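Local coordinates for protein particle-associated lyase (Acinetobacter bacteriophage AP22, PDB 4Y9V) that is the tailspike of the phage, a trimeric lyase that binds the capsular saccharide of Acinetobacter baumannii and probably cleaves it, at residues Leu126-Lys132 / Ala191-Thr197; Ser135-Ala141 / Asn183-Gly189. One frame throughout, in Å; residues are numbered along the deposited sequence.

Interaction 1. Residues Leu126-Lys132 / Ala191-Thr197; sequences LASDIVK and AYDNYLT. With EDO (1,2-ethanediol), chain D.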
ATOM      1  N   LEU A 126      23.995  10.589  28.675  1.00  8.35           N
ATOM      2  CA  LEU A 126      22.606  11.012  28.952  1.00  7.74           C
ATOM      3  C   LEU A 126      22.441  11.435  30.372  1.00  7.81           C
ATOM      4  O   LEU A 126      22.866  10.743  31.284  1.00 10.32           O
ATOM      5  CB  LEU A 126      21.721   9.797  28.653  1.00  8.04           C
ATOM      6  CG  LEU A 126      20.236  10.008  28.843  1.00  6.88           C
ATOM      7  CD1 LEU A 126      19.687  11.090  27.925  1.00  6.87           C
ATOM      8  CD2 LEU A 126      19.473   8.696  28.697  1.00  7.83           C
ATOM      9  N   ALA A 127      21.711  12.550  30.579  1.00  7.77           N
ATOM     10  CA  ALA A 127      21.525  13.151  31.884  1.00  8.67           C
ATOM     11  C   ALA A 127      20.040  13.344  32.278  1.00  8.74           C
ATOM     12  O   ALA A 127      19.787  13.880  33.329  1.00 11.06           O
ATOM     13  CB  ALA A 127      22.263  14.481  32.038  1.00 10.36           C
ATOM     14  N   SER A 128      19.099  12.866  31.460  1.00  8.42           N
ATOM     15  CA  SER A 128      17.695  12.782  31.870  1.00  7.99           C
ATOM     16  C   SER A 128      17.123  11.495  31.298  1.00  8.01           C
ATOM     17  O   SER A 128      17.642  10.946  30.313  1.00 11.13           O
ATOM     18  CB  SER A 128      16.865  13.936  31.378  1.00 10.02           C
ATOM     19  OG  SER A 128      16.886  14.063  29.960  1.00 12.40           O
ATOM     20  N   ASP A 129      16.007  11.051  31.838  1.00  7.51           N
ATOM     21  CA  ASP A 129      15.381   9.836  31.363  1.00  7.31           C
ATOM     22  C   ASP A 129      14.570  10.142  30.083  1.00  7.17           C
ATOM     23  O   ASP A 129      13.878  11.161  29.988  1.00  9.27           O
ATOM     24  CB  ASP A 129      14.489   9.268  32.441  1.00  8.40           C
ATOM     25  CG  ASP A 129      15.230   8.781  33.689  1.00 10.13           C
ATOM     26  OD1 ASP A 129      16.424   8.497  33.631  1.00  9.95           O
ATOM     27  OD2 ASP A 129      14.554   8.649  34.727  1.00 15.02           O
ATOM     28  N   ILE A 130      14.668   9.251  29.135  1.00  6.50           N
ATOM     29  CA  ILE A 130      13.934   9.292  27.859  1.00  6.26           C
ATOM     30  C   ILE A 130      12.812   8.258  27.904  1.00  6.46           C
ATOM     31  O   ILE A 130      13.065   7.094  28.254  1.00  6.87           O
ATOM     32  CB  ILE A 130      14.898   9.053  26.704  1.00  6.22           C
ATOM     33  CG1 ILE A 130      15.910  10.199  26.568  1.00  6.75           C
ATOM     34  CG2 ILE A 130      14.124   8.840  25.401  1.00  6.71           C
ATOM     35  CD1 ILE A 130      17.007   9.925  25.586  1.00  7.10           C
ATOM     36  N   VAL A 131      11.620   8.684  27.528  1.00  6.53           N
ATOM     37  CA  VAL A 131      10.410   7.869  27.538  1.00  6.77           C
ATOM     38  C   VAL A 131      10.012   7.511  26.112  1.00  6.21           C
ATOM     39  O   VAL A 131       9.748   8.383  25.265  1.00  6.58           O
ATOM     40  CB  VAL A 131       9.271   8.601  28.244  1.00  8.38           C
ATOM     41  CG1 VAL A 131       7.998   7.741  28.239  1.00  9.55           C
ATOM     42  CG2 VAL A 131       9.681   8.967  29.672  1.00 11.60           C
ATOM     43  N   LYS A 132       9.920   6.204  25.845  1.00  6.73           N
ATOM     44  CA  LYS A 132       9.551   5.648  24.541  0.52  6.66           C
ATOM     45  C   LYS A 132       8.247   6.276  24.061  1.00  6.36           C
ATOM     46  O   LYS A 132       7.243   6.335  24.775  1.00  7.21           O
ATOM     47  CB  LYS A 132       9.438   4.118  24.636  0.52  7.62           C
ATOM     48  CG  LYS A 132       8.952   3.415  23.374  0.52  7.78           C
ATOM     49  CD  LYS A 132       8.880   1.890  23.394  0.52 10.23           C
ATOM     50  CE  LYS A 132       8.472   1.317  22.035  0.52 10.35           C
ATOM     51  NZ  LYS A 132       8.804  -0.112  21.827  0.52 13.53           N
ATOM     52  N   ALA A 191      11.249   9.649  20.757  1.00  5.56           N
ATOM     53  CA  ALA A 191      12.135   8.536  21.104  1.00  5.41           C
ATOM     54  C   ALA A 191      11.488   7.199  20.747  1.00  5.26           C
ATOM     55  O   ALA A 191      10.311   6.964  21.001  1.00  6.21           O
ATOM     56  CB  ALA A 191      12.375   8.566  22.610  1.00  6.71           C
ATOM     57  N   TYR A 192      12.315   6.292  20.222  1.00  5.37           N
ATOM     58  CA  TYR A 192      11.875   4.963  19.894  1.00  5.71           C
ATOM     59  C   TYR A 192      12.040   3.973  21.028  1.00  5.74           C
ATOM     60  O   TYR A 192      11.560   2.825  20.926  1.00  7.59           O
ATOM     61  CB  TYR A 192      12.590   4.422  18.624  1.00  6.38           C
ATOM     62  CG  TYR A 192      12.077   5.109  17.398  1.00  6.14           C
ATOM     63  CD1 TYR A 192      10.964   4.632  16.738  1.00  7.99           C
ATOM     64  CD2 TYR A 192      12.632   6.261  16.901  1.00  7.71           C
ATOM     65  CE1 TYR A 192      10.412   5.232  15.633  1.00  9.03           C
ATOM     66  CE2 TYR A 192      12.085   6.915  15.806  1.00  8.88           C
ATOM     67  CZ  TYR A 192      10.984   6.391  15.185  1.00  8.35           C
ATOM     68  OH  TYR A 192      10.444   7.081  14.082  1.00 11.18           O
ATOM     69  N   ASP A 193      12.667   4.348  22.121  1.00  5.66           N
ATOM     70  CA  ASP A 193      12.902   3.452  23.244  1.00  5.89           C
ATOM     71  C   ASP A 193      13.035   4.285  24.514  1.00  5.60           C
ATOM     72  O   ASP A 193      13.098   5.502  24.478  1.00  6.13           O
ATOM     73  CB  ASP A 193      14.133   2.561  22.974  1.00  5.68           C
ATOM     74  CG  ASP A 193      14.184   1.217  23.671  1.00  5.93           C
ATOM     75  OD1 ASP A 193      13.324   0.960  24.553  1.00  7.07           O
ATOM     76  OD2 ASP A 193      15.108   0.431  23.336  1.00  6.58           O
ATOM     77  N   ASN A 194      13.043   3.554  25.637  1.00  6.04           N
ATOM     78  CA  ASN A 194      13.333   4.116  26.938  1.00  6.35           C
ATOM     79  C   ASN A 194      14.847   4.067  27.189  1.00  6.12           C
ATOM     80  O   ASN A 194      15.482   3.042  26.908  1.00  7.11           O
ATOM     81  CB  ASN A 194      12.678   3.269  28.039  1.00  7.32           C
ATOM     82  CG  ASN A 194      11.182   3.261  27.883  1.00  8.10           C
ATOM     83  OD1 ASN A 194      10.535   4.304  27.933  1.00  8.36           O
ATOM     84  ND2 ASN A 194      10.598   2.089  27.666  1.00 12.17           N
ATOM     85  N   TYR A 195      15.389   5.129  27.761  1.00  6.06           N
ATOM     86  CA  TYR A 195      16.802   5.197  28.139  1.00  6.59           C
ATOM     87  C   TYR A 195      16.888   5.941  29.463  1.00  6.90           C
ATOM     88  O   TYR A 195      16.313   7.024  29.589  1.00  7.74           O
ATOM     89  CB  TYR A 195      17.671   5.921  27.101  1.00  6.47           C
ATOM     90  CG  TYR A 195      17.530   5.420  25.690  1.00  5.83           C
ATOM     91  CD1 TYR A 195      18.272   4.367  25.182  1.00  6.31           C
ATOM     92  CD2 TYR A 195      16.596   6.001  24.828  1.00  6.22           C
ATOM     93  CE1 TYR A 195      18.095   3.941  23.876  1.00  6.14           C
ATOM     94  CE2 TYR A 195      16.423   5.583  23.535  1.00  5.86           C
ATOM     95  CZ  TYR A 195      17.191   4.536  23.041  1.00  5.54           C
ATOM     96  OH  TYR A 195      17.050   4.069  21.760  1.00  5.84           O
ATOM     97  N   LEU A 196      17.587   5.378  30.431  1.00  7.79           N
ATOM     98  CA  LEU A 196      17.675   5.979  31.772  1.00  8.72           C
ATOM     99  C   LEU A 196      19.047   6.562  32.035  1.00  9.48           C
ATOM    100  O   LEU A 196      20.070   5.982  31.645  1.00  9.67           O
ATOM    101  CB  LEU A 196      17.388   4.937  32.849  1.00 10.78           C
ATOM    102  CG  LEU A 196      16.044   4.210  32.696  1.00 12.75           C
ATOM    103  CD1 LEU A 196      15.937   3.108  33.763  1.00 15.72           C
ATOM    104  CD2 LEU A 196      14.840   5.154  32.692  1.00 16.52           C
ATOM    105  N   THR A 197      19.086   7.643  32.798  0.57 11.14           N
ATOM    106  CA  THR A 197      20.331   8.247  33.227  0.57 12.62           C
ATOM    107  C   THR A 197      21.246   7.210  33.851  0.57 12.91           C
ATOM    108  O   THR A 197      22.458   7.222  33.620  0.57 11.92           O
ATOM    109  CB  THR A 197      20.089   9.353  34.256  0.57 13.27           C
ATOM    110  OG1 THR A 197      19.339   8.853  35.382  0.57 17.97           O
ATOM    111  CG2 THR A 197      19.288  10.438  33.566  0.57 14.79           C
TER
HETATM  112  C1  EDO D 802       9.973  -4.341  18.893  1.00  8.47           C
HETATM  113  O1  EDO D 802       9.964  -4.994  20.094  1.00  9.63           O
HETATM  114  C2  EDO D 802       9.018  -3.193  18.831  1.00  8.61           C
HETATM  115  O2  EDO D 802       9.483  -2.125  19.635  1.00 11.29           O
HETATM  116  O   HOH W   1      23.891   7.960  31.024  0.71 10.62           O
HETATM  117  O   HOH W   2      11.861  -0.101  21.062  0.57  7.75           O
HETATM  118  O   HOH W   3      11.205  -0.310  23.579  0.56 19.84           O

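Interaction 2. Residues Ser135-Ala141 / Asn183-Gly189; sequences SQSFDVA and NTVKFFG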
ATOM      1  N   SER A 135       9.195  11.272  24.562  1.00  6.61           N
ATOM      2  CA  SER A 135      10.169  12.321  24.650  1.00  6.40           C
ATOM      3  C   SER A 135      10.579  12.845  23.257  1.00  5.57           C
ATOM      4  O   SER A 135      10.740  12.090  22.319  1.00  6.39           O
ATOM      5  CB  SER A 135      11.445  11.816  25.321  1.00  6.64           C
ATOM      6  OG  SER A 135      11.214  11.341  26.629  1.00  7.59           O
ATOM      7  N   GLN A 136      10.832  14.163  23.222  1.00  5.74           N
ATOM      8  CA  GLN A 136      11.436  14.838  22.071  1.00  5.69           C
ATOM      9  C   GLN A 136      12.641  15.671  22.511  1.00  5.63           C
ATOM     10  O   GLN A 136      13.113  16.519  21.748  1.00  5.89           O
ATOM     11  CB  GLN A 136      10.450  15.682  21.286  1.00  5.74           C
ATOM     12  CG  GLN A 136       9.867  16.858  22.064  1.00  6.48           C
ATOM     13  CD  GLN A 136       8.786  17.574  21.273  1.00  6.24           C
ATOM     14  OE1 GLN A 136       9.075  18.203  20.247  1.00  6.68           O
ATOM     15  NE2 GLN A 136       7.553  17.446  21.665  1.00  7.70           N
ATOM     16  N   SER A 137      13.145  15.428  23.711  1.00  6.14           N
ATOM     17  CA  SER A 137      14.314  16.125  24.211  0.81  6.48           C
ATOM     18  C   SER A 137      14.948  15.255  25.281  1.00  6.55           C
ATOM     19  O   SER A 137      14.344  14.355  25.847  1.00  7.55           O
ATOM     20  CB  SER A 137      13.984  17.493  24.813  0.81  7.54           C
ATOM     21  OG  SER A 137      13.074  17.303  25.917  0.81  9.96           O
ATOM     22  N   PHE A 138      16.217  15.609  25.584  1.00  6.58           N
ATOM     23  CA  PHE A 138      16.937  14.958  26.672  1.00  6.57           C
ATOM     24  C   PHE A 138      18.035  15.936  27.109  1.00  6.61           C
ATOM     25  O   PHE A 138      18.563  16.715  26.310  1.00  7.04           O
ATOM     26  CB  PHE A 138      17.517  13.604  26.290  1.00  6.93           C
ATOM     27  CG  PHE A 138      18.418  13.592  25.084  1.00  6.72           C
ATOM     28  CD1 PHE A 138      17.900  13.401  23.818  1.00  7.54           C
ATOM     29  CD2 PHE A 138      19.805  13.743  25.199  1.00  7.15           C
ATOM     30  CE1 PHE A 138      18.691  13.343  22.710  1.00  8.18           C
ATOM     31  CE2 PHE A 138      20.605  13.713  24.066  1.00  7.56           C
ATOM     32  CZ  PHE A 138      20.067  13.528  22.803  1.00  8.04           C
ATOM     33  N   ASP A 139      18.417  15.815  28.371  1.00  6.81           N
ATOM     34  CA  ASP A 139      19.554  16.548  28.881  1.00  7.12           C
ATOM     35  C   ASP A 139      20.804  15.666  28.711  1.00  6.44           C
ATOM     36  O   ASP A 139      20.736  14.443  28.746  1.00  7.10           O
ATOM     37  CB  ASP A 139      19.375  16.860  30.367  1.00  8.38           C
ATOM     38  CG  ASP A 139      18.251  17.803  30.639  1.00 11.66           C
ATOM     39  OD1 ASP A 139      17.750  18.506  29.692  1.00 11.76           O
ATOM     40  OD2 ASP A 139      17.770  17.822  31.812  1.00 18.62           O
ATOM     41  N   VAL A 140      21.937  16.351  28.578  1.00  6.96           N
ATOM     42  CA  VAL A 140      23.245  15.711  28.505  1.00  6.75           C
ATOM     43  C   VAL A 140      24.130  16.285  29.601  1.00  6.67           C
ATOM     44  O   VAL A 140      23.893  17.356  30.138  1.00  7.42           O
ATOM     45  CB  VAL A 140      23.908  15.873  27.124  1.00  7.52           C
ATOM     46  CG1 VAL A 140      23.082  15.133  26.063  1.00  8.52           C
ATOM     47  CG2 VAL A 140      24.077  17.333  26.773  1.00  7.92           C
ATOM     48  N   ALA A 141      25.239  15.580  29.859  1.00  6.63           N
ATOM     49  CA  ALA A 141      26.239  16.086  30.790  1.00  7.01           C
ATOM     50  C   ALA A 141      27.016  17.274  30.179  1.00  7.11           C
ATOM     51  O   ALA A 141      27.503  18.104  30.967  1.00  8.48           O
ATOM     52  CB  ALA A 141      27.155  14.987  31.227  1.00  7.66           C
ATOM     53  N   ASN A 183      22.172  22.543  28.659  1.00 11.03           N
ATOM     54  CA  ASN A 183      22.451  21.129  28.454  1.00  9.40           C
ATOM     55  C   ASN A 183      21.219  20.357  27.991  1.00  8.53           C
ATOM     56  O   ASN A 183      21.261  19.116  27.989  1.00  9.68           O
ATOM     57  CB  ASN A 183      23.024  20.496  29.735  1.00 11.14           C
ATOM     58  CG  ASN A 183      24.550  20.816  29.864  1.00 12.22           C
ATOM     59  OD1 ASN A 183      25.331  21.042  28.877  1.00 15.87           O
ATOM     60  ND2 ASN A 183      25.056  20.720  31.042  1.00 15.56           N
ATOM     61  N   THR A 184      20.194  21.032  27.514  1.00  8.79           N
ATOM     62  CA  THR A 184      18.994  20.379  27.008  1.00  8.21           C
ATOM     63  C   THR A 184      19.027  20.330  25.479  1.00  7.50           C
ATOM     64  O   THR A 184      19.107  21.376  24.805  1.00  9.29           O
ATOM     65  CB  THR A 184      17.738  21.108  27.482  1.00 10.16           C
ATOM     66  OG1 THR A 184      17.692  21.068  28.929  1.00 12.02           O
ATOM     67  CG2 THR A 184      16.480  20.414  26.948  1.00 12.09           C
ATOM     68  N   VAL A 185      18.955  19.125  24.948  1.00  6.60           N
ATOM     69  CA  VAL A 185      18.965  18.856  23.516  1.00  6.15           C
ATOM     70  C   VAL A 185      17.553  18.496  23.082  1.00  6.05           C
ATOM     71  O   VAL A 185      17.018  17.467  23.531  1.00  7.90           O
ATOM     72  CB  VAL A 185      19.925  17.711  23.212  1.00  7.03           C
ATOM     73  CG1 VAL A 185      19.939  17.397  21.712  1.00  8.91           C
ATOM     74  CG2 VAL A 185      21.330  18.048  23.712  1.00  8.80           C
ATOM     75  N   LYS A 186      16.923  19.333  22.259  1.00  5.92           N
ATOM     76  CA  LYS A 186      15.641  18.969  21.646  1.00  5.70           C
ATOM     77  C   LYS A 186      15.960  18.338  20.311  1.00  5.51           C
ATOM     78  O   LYS A 186      16.818  18.884  19.568  1.00  6.49           O
ATOM     79  CB  LYS A 186      14.764  20.211  21.497  1.00  6.53           C
ATOM     80  CG  LYS A 186      13.344  19.901  21.065  1.00  6.65           C
ATOM     81  CD  LYS A 186      12.436  21.117  21.079  1.00  7.66           C
ATOM     82  CE  LYS A 186      10.980  20.758  20.815  1.00  8.13           C
ATOM     83  NZ  LYS A 186      10.088  21.923  20.829  1.00  9.08           N
ATOM     84  N   PHE A 187      15.332  17.222  19.987  1.00  5.22           N
ATOM     85  CA  PHE A 187      15.595  16.519  18.733  1.00  5.07           C
ATOM     86  C   PHE A 187      14.289  16.377  17.961  1.00  4.92           C
ATOM     87  O   PHE A 187      13.201  16.457  18.505  1.00  5.96           O
ATOM     88  CB  PHE A 187      16.296  15.167  18.968  1.00  5.54           C
ATOM     89  CG  PHE A 187      15.485  14.148  19.748  1.00  5.64           C
ATOM     90  CD1 PHE A 187      15.526  14.077  21.121  1.00  6.21           C
ATOM     91  CD2 PHE A 187      14.667  13.245  19.063  1.00  6.34           C
ATOM     92  CE1 PHE A 187      14.794  13.121  21.811  1.00  6.88           C
ATOM     93  CE2 PHE A 187      13.949  12.307  19.728  1.00  6.90           C
ATOM     94  CZ  PHE A 187      14.002  12.251  21.107  1.00  7.03           C
ATOM     95  N   PHE A 188      14.422  16.144  16.651  1.00  5.30           N
ATOM     96  CA  PHE A 188      13.268  15.956  15.803  1.00  5.20           C
ATOM     97  C   PHE A 188      12.678  14.562  15.988  1.00  5.53           C
ATOM     98  O   PHE A 188      13.394  13.542  16.021  1.00  7.12           O
ATOM     99  CB  PHE A 188      13.650  16.179  14.339  1.00  5.42           C
ATOM    100  CG  PHE A 188      13.856  17.638  14.025  1.00  5.08           C
ATOM    101  CD1 PHE A 188      12.789  18.492  13.908  1.00  5.92           C
ATOM    102  CD2 PHE A 188      15.138  18.155  13.830  1.00  5.93           C
ATOM    103  CE1 PHE A 188      12.969  19.839  13.595  1.00  6.98           C
ATOM    104  CE2 PHE A 188      15.326  19.485  13.524  1.00  6.97           C
ATOM    105  CZ  PHE A 188      14.229  20.330  13.384  1.00  7.42           C
ATOM    106  N   GLY A 189      11.370  14.488  16.069  1.00  5.54           N
ATOM    107  CA  GLY A 189      10.701  13.201  16.237  1.00  6.41           C
ATOM    108  C   GLY A 189      10.535  12.843  17.691  1.00  5.64           C
ATOM    109  O   GLY A 189      10.584  13.678  18.574  1.00  6.04           O
TER
HETATM  110  O   HOH W   4      11.088  18.230  18.349  1.00  7.22           O
HETATM  111  O   HOH W   5      27.961  20.948  31.200  1.00 10.67           O

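Interaction 1. Residues Leu126-Lys132 / Ala191-Thr197
Ile-130 and Tyr-195 join two loops by a single antiparallel bridge, a hydrogen-bonded pair. The amide N of Ile-130 donates a hydrogen bond to Tyr-195 O at 2.8 Å, and Tyr-195 N answers to Ile-130 O. Beside this bridge the side chain of Ile-130 turns inward, a branched aliphatic suited to a buried place. Its CG2, anti to the backbone N, presses on Ala-191 CB at only 3.3 Å, tighter than usual van der Waals contact, where a small methyl side chain fits. The same CG2 comes up to the edge of the Tyr-195 ring, while the hydroxyl at the far end of that ring bonds to Glu-173.

From CB to CE the Lys-132 side chain runs along the other loop, and its tip then leads away from it. CB sits against Asn-194 OD1 at 3.5 Å; CG, CD and CE pass the carbonyl oxygen of Tyr-192, CG and CE each 3.6 Å from Tyr-192 O. In the conformer described, one of two, this extended chain carries NZ to two waters and to O2 of a 1,2-ethanediol probably left from crystallisation. One water links NZ to Tyr-192 O, the other to Asp-193 OD1. OD1 of Asn-194 accepts a hydrogen bond from Lys-132 N, direct (177°) but arriving from above the carbonyl plane.

At the opposite end OD1 of Asp-129 accepts from Thr-197 N at 2.9 Å, nearly along its C–O axis. Short polar side chains such as Asn-194 and Asp-129 thus receive main-chain N–H groups on either side of the lone bridge. The lysine and Asp-193 meet through water, their charged atoms not touching, so any attraction between them is probably softened by solvent.

Interaction 2. Residues Ser135-Ala141 / Asn183-Gly189
The rings of Phe-138 and Phe-187, both buried, meet beside an antiparallel strand pair, both side chains with chi1 near +60°, which wedges CG between the backbone N and the carbonyl carbon. From there the side chains cross at about a right angle, with the ring planes oblique at 45°. Phe-138 CE1 touches Phe-187 CD1 at 3.6 Å. Val-185 runs alongside Phe-138 and sets its CB over one ring face, a CH-pi contact 4.3 Å from the centroid, while Gln-136 CA lies over a face of the Phe-187 ring. Flat rings and a beta-branched valine suit this interior.

Ser-137, Asp-139, Thr-184 and Lys-186 point to the other face, where partial exposure lets polar ends meet each other, water or a second subunit. Thr-184 OG1, beside its own backbone N at chi1 -61°, donates to Asp-139 OD1 at 2.7 Å from above the carboxylate plane. The extended Lys-186 side chain lies next to that of Gln-136, and its NZ makes a salt bridge to Glu-328 of a second subunit.

Linked both ways by main-chain bonds of Phe-138 and Val-185, this amphipathic antiparallel strand pair, apolar inside and polar outside, is consistent with a sheet of an Ig-like domain.

In the fold
Strand 113-125 leads first into 126-132, whose partner 191-197 comes 59 residues later, so interaction 1 closes the wider loop. Soon afterwards the chain enters 135-141. It then passes through strands 151-156 and 172-181 and returns as 183-189, closing interaction 2 wholly within the span of the first. The centres of the two contacts lie about 10 Å apart, and they touch directly: Ala-127 N reaches Asp-139 O, and Ser-128 OG reaches Asp-139 N, both probable hydrogen bonds. Interaction 1 joins the loops leaving strands 113-125 and 184-187, whereas interaction 2 pairs strands 137-139 and 184-187, all in the Ig-like part of the tailspike.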